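Local coordinates for protein diguanylate cyclase (Vibrio cholerae serotype O1, PDB 6EIB) that makes the second messenger c-di-GMP from two molecules of GTP through its magnesium-dependent GGDEF-type (GGEEF) domain, and takes part in biofilm formation, at residues S32-D37 and L119-S124; I36-F41 and D54-F59; N45-H50 and F111-H116; S140-Y145 and C156-S161. One frame throughout, in Å; residues are numbered along the deposited sequence.

How the interactions relate
Interactions 1 and 2 are buried, interaction 4 is partly so, and interaction 3 lies on the surface, its centre about 22 Å from that of the chain. Strand 31-38 serves both of the first two: it pairs antiparallel with strand 119-125 in interaction 1, then runs into the turn that packs on helix 50-67 in interaction 2. Backbone hydrogen bonds dominate the first, whereas the second is purely apolar. Interaction 3 rests on two phenylalanines beside polar side chains and a water; its Phe111 also touches Val56 of interaction 2. Interaction 4 adds the edge strand, with Tyr158 N bonded to Val123 O of interaction 1, and gathers polar groups round a sulfate.

Interaction 1 of 4, residues S32-D37 and L119-S124; sequences SCISID and LCAGVS
Cys33, Ser35 and Asp37 pair with Ser124, Gly122 and Cys120 through six backbone hydrogen bonds, two for each pair. The middle pair is the tightest: Ser35 N to Gly122 O and Gly122 N to Ser35 O both measure 2.8 Å, the first nearly straight at 169°. At the far end, Asp37 N reaches Cys120 O at 3.0 Å. Between these pairs the CA hydrogens lean on the same carbonyls, the closest being Ala121 CA on Ser35 O at 3.1 Å.

The two strands run antiparallel at 160° in the middle of the mixed sheet of the GGDEF domain, the fold of the nucleotide cyclase clan. Strand 81-87 borders 31-38 on its other side, and strand 154-157 borders 119-125.

Apolar contacts fill the face that carries Ile34, Ile36, Ala121 and Val123, which helices 91-107 and 50-67 cover. Ala121 CB is small enough to sit between the isoleucines, 4.0 Å from Ile34 CG2 and 3.9 Å from Ile36 CG1. Ile36 turns its other branch, CG2, to Leu119 CD1 at 3.8 Å. Leu119 holds CG between its backbone N and carbonyl carbon (chi1 62°), which brings both its methyls to that branch.

The face under helix 133-148 mixes the serines and Asp37 with Cys33 and Cys120, which pack on Ile136 and Leu144. Ser35 OG bonds to Ser140 OG, and Ser124 OG receives Arg139 NE. Asp37, a magnesium ligand by similarity, sends its carboxylate away from the partner strand and close to Glu80, with Lys148 as a long, weak ion pair.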
loop_
_atom_site.group_PDB
_atom_site.type_symbol
_atom_site.label_atom_id
_atom_site.label_comp_id
_atom_site.label_asym_id
_atom_site.label_seq_id
_atom_site.Cartn_x
_atom_site.Cartn_y
_atom_site.Cartn_z
ATOM N N SER A 32 -6.150 1.604 -9.851
ATOM C CA SER A 32 -6.076 0.665 -8.714
ATOM C C SER A 32 -5.494 1.279 -7.454
ATOM O O SER A 32 -4.756 2.266 -7.489
ATOM C CB SER A 32 -5.252 -0.575 -9.099
ATOM O OG SER A 32 -5.933 -1.392 -10.042
ATOM N N CYS A 33 -5.838 0.672 -6.311
ATOM C CA CYS A 33 -5.470 1.242 -5.050
ATOM C C CYS A 33 -5.023 0.114 -4.131
ATOM O O CYS A 33 -5.749 -0.858 -3.985
ATOM C CB CYS A 33 -6.680 1.981 -4.465
ATOM S SG CYS A 33 -6.374 2.748 -2.893
ATOM N N ILE A 34 -3.832 0.231 -3.552
ATOM C CA ILE A 34 -3.348 -0.787 -2.584
ATOM C C ILE A 34 -3.159 -0.157 -1.238
ATOM O O ILE A 34 -2.452 0.844 -1.123
ATOM C CB ILE A 34 -1.979 -1.394 -2.980
ATOM C CG1 ILE A 34 -2.018 -1.980 -4.395
ATOM C CG2 ILE A 34 -1.582 -2.493 -1.945
ATOM C CD1 ILE A 34 -0.566 -2.219 -5.022
ATOM N N SER A 35 -3.756 -0.758 -0.219
ATOM C CA SER A 35 -3.568 -0.334 1.154
ATOM C C SER A 35 -2.684 -1.322 1.865
ATOM O O SER A 35 -2.929 -2.516 1.784
ATOM C CB SER A 35 -4.911 -0.255 1.907
ATOM O OG SER A 35 -5.743 0.723 1.320
ATOM N N ILE A 36 -1.644 -0.838 2.521
ATOM C CA ILE A 36 -0.657 -1.710 3.149
ATOM C C ILE A 36 -0.512 -1.329 4.581
ATOM O O ILE A 36 -0.506 -0.153 4.891
ATOM C CB ILE A 36 0.713 -1.618 2.434
ATOM C CG1 ILE A 36 0.630 -2.320 1.085
ATOM C CG2 ILE A 36 1.826 -2.276 3.286
ATOM C CD1 ILE A 36 1.861 -2.103 0.200
ATOM N N ASP A 37 -0.463 -2.319 5.477
ATOM C CA ASP A 37 -0.185 -2.032 6.868
ATOM C C ASP A 37 0.906 -2.996 7.327
ATOM O O ASP A 37 0.821 -4.198 7.121
ATOM C CB ASP A 37 -1.444 -2.156 7.728
ATOM C CG ASP A 37 -1.269 -1.528 9.113
ATOM O OD1 ASP A 37 -1.157 -0.280 9.200
ATOM O OD2 ASP A 37 -1.324 -2.259 10.118
ATOM N N LEU A 119 3.845 -7.623 6.275
ATOM C CA LEU A 119 2.821 -6.616 6.042
ATOM C C LEU A 119 1.577 -7.311 5.527
ATOM O O LEU A 119 1.651 -8.473 5.137
ATOM C CB LEU A 119 3.341 -5.542 5.047
ATOM C CG LEU A 119 3.722 -5.922 3.609
ATOM C CD1 LEU A 119 2.494 -6.009 2.692
ATOM C CD2 LEU A 119 4.727 -4.906 3.060
ATOM N N CYS A 120 0.431 -6.630 5.551
ATOM C CA CYS A 120 -0.765 -7.144 4.884
ATOM C C CYS A 120 -1.156 -6.099 3.872
ATOM O O CYS A 120 -0.767 -4.950 4.021
ATOM C CB CYS A 120 -1.931 -7.379 5.847
ATOM S SG CYS A 120 -1.634 -8.810 6.943
ATOM N N ALA A 121 -1.952 -6.484 2.883
ATOM C CA ALA A 121 -2.346 -5.529 1.857
ATOM C C ALA A 121 -3.761 -5.811 1.442
ATOM O O ALA A 121 -4.197 -6.975 1.426
ATOM C CB ALA A 121 -1.381 -5.606 0.610
ATOM N N GLY A 122 -4.499 -4.747 1.136
ATOM C CA GLY A 122 -5.820 -4.924 0.569
ATOM C C GLY A 122 -5.803 -4.174 -0.764
ATOM O O GLY A 122 -5.173 -3.111 -0.867
ATOM N N VAL A 123 -6.510 -4.694 -1.755
ATOM C CA VAL A 123 -6.496 -4.109 -3.110
ATOM C C VAL A 123 -7.887 -3.856 -3.694
ATOM O O VAL A 123 -8.782 -4.699 -3.612
ATOM C CB VAL A 123 -5.767 -5.031 -4.088
ATOM C CG1 VAL A 123 -5.598 -4.342 -5.435
ATOM C CG2 VAL A 123 -4.427 -5.475 -3.502
ATOM N N SER A 124 -8.088 -2.699 -4.316
ATOM C CA SER A 124 -9.315 -2.527 -5.044
ATOM C C SER A 124 -9.018 -1.607 -6.194
ATOM O O SER A 124 -7.857 -1.250 -6.443
ATOM C CB SER A 124 -10.434 -1.937 -4.155
ATOM O OG SER A 124 -11.719 -2.073 -4.785
#

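Interaction 2 of 4, residues I36-F41 and D54-F59; sequences IDIDNF and DEVLCF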
loop_
_atom_site.group_PDB
_atom_site.type_symbol
_atom_site.label_atom_id
_atom_site.label_comp_id
_atom_site.label_asym_id
_atom_site.label_seq_id
_atom_site.Cartn_x
_atom_site.Cartn_y
_atom_site.Cartn_z
ATOM N N ILE A 36 -1.644 -0.838 2.521
ATOM C CA ILE A 36 -0.657 -1.710 3.149
ATOM C C ILE A 36 -0.512 -1.329 4.581
ATOM O O ILE A 36 -0.506 -0.153 4.891
ATOM C CB ILE A 36 0.713 -1.618 2.434
ATOM C CG1 ILE A 36 0.630 -2.320 1.085
ATOM C CG2 ILE A 36 1.826 -2.276 3.286
ATOM C CD1 ILE A 36 1.861 -2.103 0.200
ATOM N N ASP A 37 -0.463 -2.319 5.477
ATOM C CA ASP A 37 -0.185 -2.032 6.868
ATOM C C ASP A 37 0.906 -2.996 7.327
ATOM O O ASP A 37 0.821 -4.198 7.121
ATOM C CB ASP A 37 -1.444 -2.156 7.728
ATOM C CG ASP A 37 -1.269 -1.528 9.113
ATOM O OD1 ASP A 37 -1.157 -0.280 9.200
ATOM O OD2 ASP A 37 -1.324 -2.259 10.118
ATOM N N ILE A 38 1.933 -2.437 7.938
ATOM C CA ILE A 38 3.022 -3.228 8.471
ATOM C C ILE A 38 2.578 -3.951 9.742
ATOM O O ILE A 38 1.992 -3.318 10.650
ATOM C CB ILE A 38 4.222 -2.347 8.764
ATOM C CG1 ILE A 38 4.693 -1.682 7.444
ATOM C CG2 ILE A 38 5.338 -3.179 9.438
ATOM C CD1 ILE A 38 5.769 -0.608 7.648
ATOM N N ASP A 39 2.840 -5.256 9.802
ATOM C CA ASP A 39 2.430 -6.066 10.965
ATOM C C ASP A 39 3.352 -5.811 12.133
ATOM O O ASP A 39 4.565 -5.749 11.948
ATOM C CB ASP A 39 2.440 -7.571 10.638
ATOM C CG ASP A 39 1.353 -7.974 9.635
ATOM O OD1 ASP A 39 0.173 -7.693 9.931
ATOM O OD2 ASP A 39 1.693 -8.553 8.543
ATOM N N ASN A 40 2.779 -5.667 13.327
ATOM C CA ASN A 40 3.562 -5.489 14.548
ATOM C C ASN A 40 4.601 -4.385 14.529
ATOM O O ASN A 40 5.698 -4.550 15.093
ATOM C CB ASN A 40 4.271 -6.799 14.918
ATOM C CG ASN A 40 3.309 -7.930 15.107
ATOM O OD1 ASN A 40 3.421 -8.963 14.468
ATOM N ND2 ASN A 40 2.342 -7.739 15.997
ATOM N N PHE A 41 4.253 -3.264 13.904
ATOM C CA PHE A 41 5.189 -2.165 13.756
ATOM C C PHE A 41 5.455 -1.527 15.107
ATOM O O PHE A 41 6.571 -1.069 15.373
ATOM C CB PHE A 41 4.650 -1.105 12.766
ATOM C CG PHE A 41 5.677 -0.094 12.352
ATOM C CD1 PHE A 41 6.787 -0.485 11.590
ATOM C CD2 PHE A 41 5.556 1.240 12.726
ATOM C CE1 PHE A 41 7.755 0.448 11.211
ATOM C CE2 PHE A 41 6.520 2.188 12.344
ATOM C CZ PHE A 41 7.621 1.785 11.591
ATOM N N ASP A 54 11.922 3.651 11.628
ATOM C CA ASP A 54 12.013 4.509 10.451
ATOM C C ASP A 54 12.777 3.884 9.285
ATOM O O ASP A 54 12.457 4.152 8.129
ATOM C CB ASP A 54 12.648 5.842 10.852
ATOM C CG ASP A 54 11.656 6.771 11.532
ATOM O OD1 ASP A 54 10.506 6.337 11.757
ATOM O OD2 ASP A 54 12.042 7.913 11.875
ATOM N N GLU A 55 13.788 3.064 9.580
ATOM C CA GLU A 55 14.528 2.380 8.515
ATOM C C GLU A 55 13.646 1.407 7.775
ATOM O O GLU A 55 13.789 1.225 6.556
ATOM C CB GLU A 55 15.741 1.629 9.075
ATOM C CG GLU A 55 16.887 2.517 9.505
ATOM C CD GLU A 55 18.051 1.728 10.111
ATOM O OE1 GLU A 55 17.934 0.485 10.274
ATOM O OE2 GLU A 55 19.079 2.364 10.424
ATOM N N VAL A 56 12.774 0.739 8.530
ATOM C CA VAL A 56 11.811 -0.199 7.965
ATOM C C VAL A 56 10.877 0.518 7.007
ATOM O O VAL A 56 10.641 0.050 5.887
ATOM C CB VAL A 56 10.952 -0.878 9.051
ATOM C CG1 VAL A 56 9.954 -1.840 8.388
ATOM C CG2 VAL A 56 11.831 -1.603 10.062
ATOM N N LEU A 57 10.345 1.654 7.456
ATOM C CA LEU A 57 9.456 2.467 6.628
ATOM C C LEU A 57 10.200 2.881 5.348
ATOM O O LEU A 57 9.667 2.800 4.246
ATOM C CB LEU A 57 9.005 3.712 7.382
ATOM C CG LEU A 57 8.176 3.526 8.659
ATOM C CD1 LEU A 57 8.018 4.831 9.398
ATOM C CD2 LEU A 57 6.846 2.941 8.327
ATOM N N CYS A 58 11.452 3.280 5.508
ATOM C CA CYS A 58 12.242 3.713 4.370
ATOM C C CYS A 58 12.499 2.607 3.362
ATOM O O CYS A 58 12.344 2.832 2.156
ATOM C CB CYS A 58 13.573 4.284 4.844
ATOM S SG CYS A 58 13.383 5.941 5.487
ATOM N N PHE A 59 12.865 1.428 3.854
ATOM C CA PHE A 59 13.041 0.250 3.013
ATOM C C PHE A 59 11.751 -0.096 2.270
ATOM O O PHE A 59 11.793 -0.478 1.098
ATOM C CB PHE A 59 13.501 -0.950 3.839
ATOM C CG PHE A 59 13.589 -2.217 3.035
ATOM C CD1 PHE A 59 14.729 -2.504 2.296
ATOM C CD2 PHE A 59 12.511 -3.093 2.970
ATOM C CE1 PHE A 59 14.801 -3.662 1.524
ATOM C CE2 PHE A 59 12.579 -4.249 2.195
ATOM C CZ PHE A 59 13.716 -4.521 1.472
#
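Phe41, whose ring meets Leu57 and Val56 of helix 50-67, has its carbonyl O taken by Asn45 ND2, a bond that ties the start of helix 41-48 to a side chain one turn on. The contact lies at the end of strand 31-38 in the GGDEF domain, where a type II turn from Ile38 to Phe41 leads into helix 41-48. Asp37 and Ile38, by similarity, help to bind magnesium here, and the Phe41 side chain also touches Glu80, the third residue of that site.

Across the contact everything is apolar. Leu57 points its branched end into the angle between Ile38 and the Phe41 ring, and its chain crosses each of them at about a right angle. Its CG stands 3.5 Å from Phe41 CZ, an oblique approach to the ring, while its CD2 branch also meets Ile38. Val56 comes from the same helix at the ring's rim, with CB near the ring plane and 4.1 Å from CE1 of Phe41. Leu57 also rests on Phe82, and Val56 on Phe105 and Ile117, which puts the turn against the body of the domain.

Phe41 reaches the helix because its CG lies opposite the backbone N (chi1 -168°). Ile38 adds only the end of its chain, CD1, 3.8 Å from Leu57 CD2.

Interaction 3 of 4, residues N45-H50 and F111-H116; sequences NDQFGH and FEQNEH. With EDO (1,2-ethanediol), chain K.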
loop_
_atom_site.group_PDB
_atom_site.type_symbol
_atom_site.label_atom_id
_atom_site.label_comp_id
_atom_site.label_asym_id
_atom_site.label_seq_id
_atom_site.Cartn_x
_atom_site.Cartn_y
_atom_site.Cartn_z
ATOM N N ASN A 45 9.150 -0.855 16.970
ATOM C CA ASN A 45 9.644 0.380 17.575
ATOM C C ASN A 45 9.943 0.211 19.063
ATOM O O ASN A 45 10.958 0.715 19.547
ATOM C CB ASN A 45 8.647 1.531 17.348
ATOM C CG ASN A 45 8.684 2.050 15.910
ATOM O OD1 ASN A 45 9.452 2.959 15.577
ATOM N ND2 ASN A 45 7.876 1.447 15.046
ATOM N N ASP A 46 9.108 -0.545 19.770
ATOM C CA ASP A 46 9.326 -0.809 21.201
ATOM C C ASP A 46 10.641 -1.520 21.442
ATOM O O ASP A 46 11.354 -1.194 22.379
ATOM C CB ASP A 46 8.191 -1.659 21.771
ATOM C CG ASP A 46 6.893 -0.900 21.877
ATOM O OD1 ASP A 46 6.911 0.351 21.758
ATOM O OD2 ASP A 46 5.846 -1.581 21.973
ATOM N N GLN A 47 10.983 -2.452 20.560
ATOM C CA GLN A 47 12.164 -3.293 20.763
ATOM C C GLN A 47 13.439 -2.724 20.136
ATOM O O GLN A 47 14.529 -2.897 20.686
ATOM C CB GLN A 47 11.933 -4.693 20.177
ATOM C CG GLN A 47 13.143 -5.631 20.343
ATOM C CD GLN A 47 12.989 -6.967 19.618
ATOM O OE1 GLN A 47 11.989 -7.206 18.930
ATOM N NE2 GLN A 47 13.977 -7.846 19.783
ATOM N N PHE A 48 13.306 -1.966 19.057
ATOM C CA PHE A 48 14.486 -1.484 18.357
ATOM C C PHE A 48 14.597 0.026 18.332
ATOM O O PHE A 48 15.655 0.562 18.012
ATOM C CB PHE A 48 14.484 -1.990 16.906
ATOM C CG PHE A 48 14.507 -3.476 16.786
ATOM C CD1 PHE A 48 15.712 -4.169 16.820
ATOM C CD2 PHE A 48 13.319 -4.188 16.648
ATOM C CE1 PHE A 48 15.736 -5.548 16.715
ATOM C CE2 PHE A 48 13.329 -5.571 16.551
ATOM C CZ PHE A 48 14.541 -6.251 16.590
ATOM N N GLY A 49 13.532 0.726 18.698
ATOM C CA GLY A 49 13.623 2.165 18.703
ATOM C C GLY A 49 13.130 2.811 17.436
ATOM O O GLY A 49 13.013 2.173 16.383
ATOM N N HIS A 50 12.826 4.099 17.568
ATOM C CA HIS A 50 12.200 4.896 16.523
ATOM C C HIS A 50 13.045 5.048 15.255
ATOM O O HIS A 50 12.509 5.082 14.143
ATOM C CB HIS A 50 11.885 6.283 17.100
ATOM C CG HIS A 50 11.180 7.200 16.151
ATOM N ND1 HIS A 50 9.806 7.216 16.007
ATOM C CD2 HIS A 50 11.661 8.123 15.282
ATOM C CE1 HIS A 50 9.473 8.117 15.100
ATOM N NE2 HIS A 50 10.578 8.681 14.646
ATOM N N PHE A 111 18.293 -5.508 10.383
ATOM C CA PHE A 111 19.079 -5.273 11.587
ATOM C C PHE A 111 20.066 -6.413 11.881
ATOM O O PHE A 111 19.985 -7.482 11.277
ATOM C CB PHE A 111 18.178 -5.076 12.814
ATOM C CG PHE A 111 16.956 -4.223 12.555
ATOM C CD1 PHE A 111 17.035 -3.066 11.787
ATOM C CD2 PHE A 111 15.719 -4.594 13.084
ATOM C CE1 PHE A 111 15.889 -2.275 11.555
ATOM C CE2 PHE A 111 14.581 -3.816 12.853
ATOM C CZ PHE A 111 14.679 -2.664 12.081
ATOM N N GLU A 112 21.025 -6.132 12.748
ATOM C CA GLU A 112 22.018 -7.123 13.158
ATOM C C GLU A 112 21.442 -8.513 13.426
ATOM O O GLU A 112 22.131 -9.520 13.210
ATOM C CB GLU A 112 22.786 -6.624 14.389
ATOM C CG GLU A 112 24.028 -7.469 14.735
ATOM C CD GLU A 112 23.693 -8.705 15.565
ATOM O OE1 GLU A 112 24.506 -9.652 15.572
ATOM O OE2 GLU A 112 22.608 -8.730 16.206
ATOM N N GLN A 113 20.211 -8.605 13.923
ATOM C CA GLN A 113 19.722 -9.947 14.210
ATOM C C GLN A 113 18.844 -10.554 13.131
ATOM O O GLN A 113 18.182 -11.561 13.388
ATOM C CB GLN A 113 19.007 -9.988 15.564
ATOM C CG GLN A 113 17.732 -9.190 15.684
ATOM C CD GLN A 113 17.282 -9.182 17.134
ATOM O OE1 GLN A 113 17.703 -8.319 17.906
ATOM N NE2 GLN A 113 16.459 -10.162 17.522
ATOM N N ASN A 114 18.867 -9.982 11.921
ATOM C CA ASN A 114 18.119 -10.553 10.805
ATOM C C ASN A 114 16.660 -10.778 11.180
ATOM O O ASN A 114 16.095 -11.838 10.946
ATOM C CB ASN A 114 18.733 -11.862 10.347
ATOM C CG ASN A 114 20.135 -11.680 9.835
ATOM O OD1 ASN A 114 20.417 -10.726 9.106
ATOM N ND2 ASN A 114 21.037 -12.580 10.235
ATOM N N GLU A 115 16.051 -9.752 11.733
ATOM C CA GLU A 115 14.646 -9.794 12.105
ATOM C C GLU A 115 13.778 -9.797 10.857
ATOM O O GLU A 115 14.062 -9.060 9.899
ATOM C CB GLU A 115 14.319 -8.588 12.975
ATOM C CG GLU A 115 12.884 -8.513 13.460
ATOM C CD GLU A 115 12.648 -9.352 14.707
ATOM O OE1 GLU A 115 13.604 -10.016 15.173
ATOM O OE2 GLU A 115 11.508 -9.309 15.233
ATOM N N HIS A 116 12.733 -10.628 10.834
ATOM C CA HIS A 116 11.831 -10.589 9.689
ATOM C C HIS A 116 10.546 -9.850 10.051
ATOM O O HIS A 116 10.005 -9.995 11.155
ATOM C CB HIS A 116 11.534 -11.994 9.153
ATOM C CG HIS A 116 12.689 -12.589 8.401
ATOM N ND1 HIS A 116 12.875 -12.397 7.047
ATOM C CD2 HIS A 116 13.729 -13.338 8.824
ATOM C CE1 HIS A 116 13.977 -13.015 6.666
ATOM N NE2 HIS A 116 14.522 -13.596 7.720
HETATM C C1 EDO K . 7.950 -10.441 14.986
HETATM O O1 EDO K . 7.199 -11.359 14.173
HETATM C C2 EDO K . 7.831 -9.035 14.402
HETATM O O2 EDO K . 8.191 -9.013 13.005
HETATM O O HOH W 1 16.595 -6.793 20.444
#
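Phe48 and Phe111 form the centre of this contact, their ring centroids 4.8 Å apart and their planes at 40°, so the two rings meet obliquely. CD2 of Phe111 lies over one face of the Phe48 ring, offset toward the rim and 3.8 Å from Phe48 CE1. Gln47 CG sits over the opposite face, near its rim. Gln113 comes to the edge of the same ring, placing OE1 near its plane and 3.6 Å from CE1 of Phe48, with the amide turned steeply at 77° to the ring. Glu115 adds its carboxylate carbon, 4.1 Å from Phe48 CZ.

One step out, a water joins the two glutamines: Gln47 NE2 donates to it at 2.9 Å, and it donates to Gln113 OE1 at 3.2 Å. A type I turn from Phe111 to Asn114, closed by Asn114 N on Phe111 O, presents Phe111 and Gln113 together. Asn114 and Glu115 then form a G1 bulge facing Phe110. An ethanediol, probably from the crystallisation liquor, donates to His116 O.

The loop between helix 91-107 and strand 119-125 thus closes over the end of helix 41-48, while Phe111 also packs on Lys52, Glu55 and Val56 of helix 50-67.

Interaction 4 of 4, residues S140-Y145 and C156-S161; sequences SDQALY and CIYRQS. With SO4 (sulfate ion), chain G.
Ala143 and Tyr158 lie close, their CB atoms 3.9 Å apart, where helix 133-148 passes over the end of strand 154-157. The alanine methyl fits against the backbone as well, 3.5 Å from Tyr158 N and also from Cys156 O. Cys156 CB, in the conformer modelled here, comes to 3.3 Å from Ala143 O.

With CG opposite its backbone N (chi1 179°), Tyr158 carries its ring outward, across the helix axis and alongside the Gln142 side chain. Gln142 is likewise extended, through chi1 -168° and beyond, so that its amide arrives beside the rim of the ring. OE1 lies near the ring plane, 3.1 Å from Tyr158 CE2, and the amide is turned 58° from that plane.

This places the two polar ends side by side on a sulfate, probably taken from the crystallisation liquor. Its O1 atom accepts from both: Gln142 NE2 at 3.0 Å and Tyr158 OH at 2.9 Å. Arg138 of the same helix binds the ion too, and the poorly ordered Gln160 offers a weak bond from NE2 to O4, though its placement is doubtful. The NE2 bond to O1 would help to set the rotation of the Gln142 amide, leaving OE1 toward the tyrosine ring edge.

Ser140 and Leu144 leave the helix on the other side, toward Cys33, Ser35 and Asp37 of strand 31-38. Tyr158 also keeps backbone hydrogen bonding to Val123, continuing the pairing past the strand. Together these pieces are the closing part of a beta-alpha-beta crossover, strand 119-125, helix 133-148 and strand 154-157, at the edge of the GGDEF sheet.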
loop_
_atom_site.group_PDB
_atom_site.type_symbol
_atom_site.label_atom_id
_atom_site.label_comp_id
_atom_site.label_asym_id
_atom_site.label_seq_id
_atom_site.Cartn_x
_atom_site.Cartn_y
_atom_site.Cartn_z
ATOM N N SER A 140 -10.368 -0.909 -0.504
ATOM C CA SER A 140 -9.029 -1.450 -0.259
ATOM C C SER A 140 -8.800 -1.567 1.241
ATOM O O SER A 140 -8.161 -2.503 1.690
ATOM C CB SER A 140 -7.919 -0.624 -0.928
ATOM O OG SER A 140 -7.790 0.691 -0.416
ATOM N N ASP A 141 -9.328 -0.618 2.015
ATOM C CA ASP A 141 -9.176 -0.667 3.462
ATOM C C ASP A 141 -9.893 -1.901 4.003
ATOM O O ASP A 141 -9.379 -2.590 4.910
ATOM C CB ASP A 141 -9.712 0.635 4.098
ATOM C CG ASP A 141 -9.370 0.770 5.601
ATOM O OD1 ASP A 141 -8.304 0.281 6.031
ATOM O OD2 ASP A 141 -10.188 1.364 6.355
ATOM N N GLN A 142 -11.070 -2.212 3.461
ATOM C CA GLN A 142 -11.818 -3.374 3.960
ATOM C C GLN A 142 -11.159 -4.702 3.605
ATOM O O GLN A 142 -11.141 -5.651 4.398
ATOM C CB GLN A 142 -13.253 -3.377 3.405
ATOM C CG GLN A 142 -14.142 -4.373 4.106
ATOM C CD GLN A 142 -15.463 -4.593 3.405
ATOM O OE1 GLN A 142 -15.652 -5.615 2.739
ATOM N NE2 GLN A 142 -16.378 -3.629 3.523
ATOM N N ALA A 143 -10.577 -4.746 2.414
ATOM C CA ALA A 143 -9.822 -5.898 1.954
ATOM C C ALA A 143 -8.580 -6.053 2.793
ATOM O O ALA A 143 -8.148 -7.167 3.046
ATOM C CB ALA A 143 -9.448 -5.757 0.399
ATOM N N LEU A 144 -7.967 -4.942 3.200
ATOM C CA LEU A 144 -6.821 -5.027 4.095
ATOM C C LEU A 144 -7.200 -5.677 5.424
ATOM O O LEU A 144 -6.569 -6.645 5.887
ATOM C CB LEU A 144 -6.247 -3.613 4.315
ATOM C CG LEU A 144 -5.228 -3.395 5.446
ATOM C CD1 LEU A 144 -3.921 -4.240 5.268
ATOM C CD2 LEU A 144 -4.823 -1.915 5.485
ATOM N N TYR A 145 -8.289 -5.204 6.026
ATOM C CA TYR A 145 -8.710 -5.771 7.302
ATOM C C TYR A 145 -9.227 -7.195 7.147
ATOM O O TYR A 145 -9.128 -8.015 8.090
ATOM C CB TYR A 145 -9.707 -4.806 8.017
ATOM C CG TYR A 145 -8.883 -3.713 8.692
ATOM C CD1 TYR A 145 -8.308 -2.689 7.943
ATOM C CD2 TYR A 145 -8.590 -3.771 10.070
ATOM C CE1 TYR A 145 -7.498 -1.734 8.514
ATOM C CE2 TYR A 145 -7.773 -2.797 10.673
ATOM C CZ TYR A 145 -7.223 -1.786 9.882
ATOM O OH TYR A 145 -6.403 -0.796 10.423
ATOM N N CYS A 156 -5.346 -9.461 0.224
ATOM C CA CYS A 156 -6.714 -9.721 -0.218
ATOM C C CYS A 156 -7.167 -8.715 -1.271
ATOM O O CYS A 156 -6.875 -7.530 -1.185
ATOM C CB CYS A 156 -7.697 -9.682 0.959
ATOM S SG CYS A 156 -7.826 -11.237 1.863
ATOM N N ILE A 157 -7.903 -9.196 -2.262
ATOM C CA ILE A 157 -8.548 -8.277 -3.196
ATOM C C ILE A 157 -10.004 -8.078 -2.748
ATOM O O ILE A 157 -10.659 -9.022 -2.302
ATOM C CB ILE A 157 -8.479 -8.803 -4.617
ATOM C CG1 ILE A 157 -8.997 -7.775 -5.617
ATOM C CG2 ILE A 157 -9.259 -10.070 -4.747
ATOM C CD1 ILE A 157 -8.645 -8.202 -7.022
ATOM N N TYR A 158 -10.507 -6.854 -2.792
ATOM C CA TYR A 158 -11.912 -6.669 -2.404
ATOM C C TYR A 158 -12.889 -7.298 -3.377
ATOM O O TYR A 158 -12.809 -7.065 -4.576
ATOM C CB TYR A 158 -12.251 -5.191 -2.257
ATOM C CG TYR A 158 -13.699 -4.960 -1.894
ATOM C CD1 TYR A 158 -14.677 -4.846 -2.893
ATOM C CD2 TYR A 158 -14.097 -4.864 -0.576
ATOM C CE1 TYR A 158 -16.002 -4.643 -2.586
ATOM C CE2 TYR A 158 -15.431 -4.655 -0.252
ATOM C CZ TYR A 158 -16.375 -4.548 -1.264
ATOM O OH TYR A 158 -17.703 -4.337 -0.962
ATOM N N ARG A 159 -13.842 -8.044 -2.834
ATOM C CA ARG A 159 -14.997 -8.546 -3.569
ATOM C C ARG A 159 -16.266 -8.268 -2.760
ATOM O O ARG A 159 -16.248 -8.273 -1.528
ATOM C CB ARG A 159 -14.879 -10.039 -3.888
ATOM C CG ARG A 159 -13.780 -10.379 -4.867
ATOM C CD ARG A 159 -13.946 -9.559 -6.142
ATOM N NE ARG A 159 -12.876 -9.810 -7.106
ATOM C CZ ARG A 159 -12.624 -9.054 -8.173
ATOM N NH1 ARG A 159 -13.362 -7.975 -8.429
ATOM N NH2 ARG A 159 -11.620 -9.378 -8.983
ATOM N N GLN A 160 -17.365 -8.063 -3.472
ATOM C CA GLN A 160 -18.658 -7.792 -2.862
ATOM C C GLN A 160 -19.346 -9.113 -2.569
ATOM O O GLN A 160 -20.357 -9.160 -1.871
ATOM C CB GLN A 160 -19.510 -6.941 -3.819
ATOM C CG GLN A 160 -20.863 -6.471 -3.299
ATOM C CD GLN A 160 -20.733 -5.386 -2.257
ATOM O OE1 GLN A 160 -20.584 -5.674 -1.071
ATOM N NE2 GLN A 160 -20.773 -4.127 -2.694
ATOM N N SER A 161 -18.753 -10.198 -3.059
ATOM C CA SER A 161 -19.252 -11.543 -2.795
ATOM C C SER A 161 -19.151 -11.927 -1.311
ATOM O O SER A 161 -18.616 -11.174 -0.484
ATOM C CB SER A 161 -18.492 -12.557 -3.647
ATOM O OG SER A 161 -17.257 -12.891 -3.041
HETATM S S SO4 G . -20.110 -3.825 1.514
HETATM O O1 SO4 G . -18.699 -3.495 1.651
HETATM O O2 SO4 G . -20.254 -5.276 1.532
HETATM O O3 SO4 G . -20.855 -3.273 2.647
HETATM O O4 SO4 G . -20.600 -3.278 0.254
#